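Local coordinates for protein Pcza361.24 (Amycolatopsis orientalis, PDB 3G2M) that probably transfers a methyl group from S-adenosyl-L-methionine to an amine nitrogen of glycopeptide antibiotics during their biosynthesis, at residues A[192-197]-A[281-285]. Numbering follows the deposited sequence.
Sequences MSEAAE and RKDMV
Arg281 grips the backbone of Met192 and the side chain of Glu197 with one guanidinium group. Arg281 NH2 gives a hydrogen bond to Met192 O (3.0 Å), in the carbonyl plane. NH1 adds a weak one to the same oxygen. Arg281 NH1 also forms a salt bridge with Glu197 OE2 at 2.7 Å. That carboxylate oxygen lies in the guanidinium plane, at its edge, yet NH1 meets it from above the carboxylate plane; the two planes are 51° apart. These bonds should hold the guanidinium against rotation. Asp283 CA lies 3.8 Å above one face of the Arg281 guanidinium, offset toward the rim.

The side chain of the selenomethionine Met192 packs against segment 281-285. Its chain is extended to SE, then bends at chi3 (65°), which brings Met192 CE to 3.1 Å from Lys282 O. Met192 SE packs on Val285 CG2 (3.8 Å), and Pro254 of helix 254-263 touches both side chains. The contact sits where strand 184-191 ends and strand 284-290 begins, within the seven-stranded sheet of the class I, Rossmann-like methyltransferase fold. Here the two strands run antiparallel. The pairing extends to Met192 N, which donates to Asp283 O (2.9 Å, 164°). Beyond this bond the chain turns into helix 194-197. Ser193 OG caps that helix by accepting from Ala196 N (3.0 Å), and it also hydrogen-bonds Glu226.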
loop_
_atom_site.group_PDB
_atom_site.type_symbol
_atom_site.label_atom_id
_atom_site.label_comp_id
_atom_site.label_asym_id
_atom_site.label_seq_id
_atom_site.Cartn_x
_atom_site.Cartn_y
_atom_site.Cartn_z
HETATM N N MSE A 192 9.821 11.066 -0.414
HETATM C CA MSE A 192 8.841 11.754 0.426
HETATM C C MSE A 192 7.992 12.683 -0.438
HETATM O O MSE A 192 8.477 13.708 -0.922
HETATM C CB MSE A 192 9.542 12.542 1.552
HETATM C CG MSE A 192 8.609 13.340 2.499
HETATM SE SE MSE A 192 9.554 14.398 3.887
HETATM C CE MSE A 192 10.459 15.661 2.721
ATOM N N SER A 193 6.728 12.311 -0.626
ATOM C CA SER A 193 5.785 13.098 -1.425
ATOM C C SER A 193 5.380 14.368 -0.693
ATOM O O SER A 193 5.655 14.520 0.501
ATOM C CB SER A 193 4.530 12.281 -1.713
ATOM O OG SER A 193 3.779 12.100 -0.525
ATOM N N GLU A 194 4.707 15.270 -1.405
ATOM C CA GLU A 194 4.161 16.472 -0.780
ATOM C C GLU A 194 3.194 16.119 0.356
ATOM O O GLU A 194 3.274 16.705 1.431
ATOM C CB GLU A 194 3.488 17.385 -1.811
ATOM C CG GLU A 194 3.286 18.811 -1.308
ATOM C CD GLU A 194 2.533 19.707 -2.284
ATOM O OE1 GLU A 194 2.526 19.421 -3.506
ATOM O OE2 GLU A 194 1.948 20.709 -1.819
ATOM N N ALA A 195 2.308 15.147 0.121
ATOM C CA ALA A 195 1.350 14.695 1.141
ATOM C C ALA A 195 2.034 14.064 2.344
ATOM O O ALA A 195 1.583 14.238 3.475
ATOM C CB ALA A 195 0.329 13.726 0.544
ATOM N N ALA A 196 3.121 13.334 2.095
ATOM C CA ALA A 196 3.900 12.716 3.164
ATOM C C ALA A 196 4.683 13.754 3.962
ATOM O O ALA A 196 4.888 13.591 5.162
ATOM C CB ALA A 196 4.834 11.660 2.605
ATOM N N GLU A 197 5.116 14.817 3.290
ATOM C CA GLU A 197 5.893 15.872 3.924
ATOM C C GLU A 197 5.031 16.791 4.803
ATOM O O GLU A 197 5.474 17.230 5.868
ATOM C CB GLU A 197 6.642 16.682 2.866
ATOM C CG GLU A 197 7.447 17.849 3.420
ATOM C CD GLU A 197 8.070 18.698 2.336
ATOM O OE1 GLU A 197 9.046 19.415 2.644
ATOM O OE2 GLU A 197 7.591 18.648 1.181
ATOM N N ARG A 281 13.664 21.208 -3.398
ATOM C CA ARG A 281 12.872 20.663 -2.297
ATOM C C ARG A 281 13.481 19.364 -1.782
ATOM O O ARG A 281 13.907 18.513 -2.564
ATOM C CB ARG A 281 11.412 20.428 -2.720
ATOM C CG ARG A 281 10.506 19.925 -1.584
ATOM C CD ARG A 281 9.116 19.515 -2.059
ATOM N NE ARG A 281 9.104 18.203 -2.704
ATOM C CZ ARG A 281 8.670 17.074 -2.143
ATOM N NH1 ARG A 281 8.194 17.059 -0.903
ATOM N NH2 ARG A 281 8.708 15.946 -2.833
ATOM N N LYS A 282 13.538 19.237 -0.461
ATOM C CA LYS A 282 13.900 17.975 0.167
ATOM C C LYS A 282 12.794 16.964 -0.151
ATOM O O LYS A 282 11.646 17.133 0.266
ATOM C CB LYS A 282 14.112 18.164 1.672
ATOM C CG LYS A 282 15.336 19.029 2.004
ATOM C CD LYS A 282 15.514 19.217 3.502
ATOM C CE LYS A 282 16.945 19.613 3.854
ATOM N NZ LYS A 282 17.273 21.015 3.478
ATOM N N ASP A 283 13.140 15.946 -0.934
ATOM C CA ASP A 283 12.161 14.990 -1.454
ATOM C C ASP A 283 12.475 13.544 -1.055
ATOM O O ASP A 283 11.970 12.598 -1.661
ATOM C CB ASP A 283 12.058 15.114 -2.980
ATOM C CG ASP A 283 13.369 14.812 -3.688
ATOM O OD1 ASP A 283 14.407 14.672 -3.017
ATOM O OD2 ASP A 283 13.362 14.719 -4.931
HETATM N N MSE A 284 13.296 13.395 -0.024
HETATM C CA MSE A 284 13.763 12.098 0.419
HETATM C C MSE A 284 14.159 12.165 1.882
HETATM O O MSE A 284 14.541 13.224 2.375
HETATM C CB MSE A 284 14.964 11.679 -0.425
HETATM C CG MSE A 284 15.247 10.208 -0.436
HETATM SE SE MSE A 284 16.321 9.823 -2.011
HETATM C CE MSE A 284 14.870 9.670 -3.315
ATOM N N VAL A 285 14.077 11.024 2.562
ATOM C CA VAL A 285 14.429 10.908 3.976
ATOM C C VAL A 285 15.478 9.796 4.153
ATOM O O VAL A 285 15.315 8.688 3.623
ATOM C CB VAL A 285 13.165 10.619 4.854
ATOM C CG1 VAL A 285 13.533 10.458 6.321
ATOM C CG2 VAL A 285 12.144 11.732 4.708
#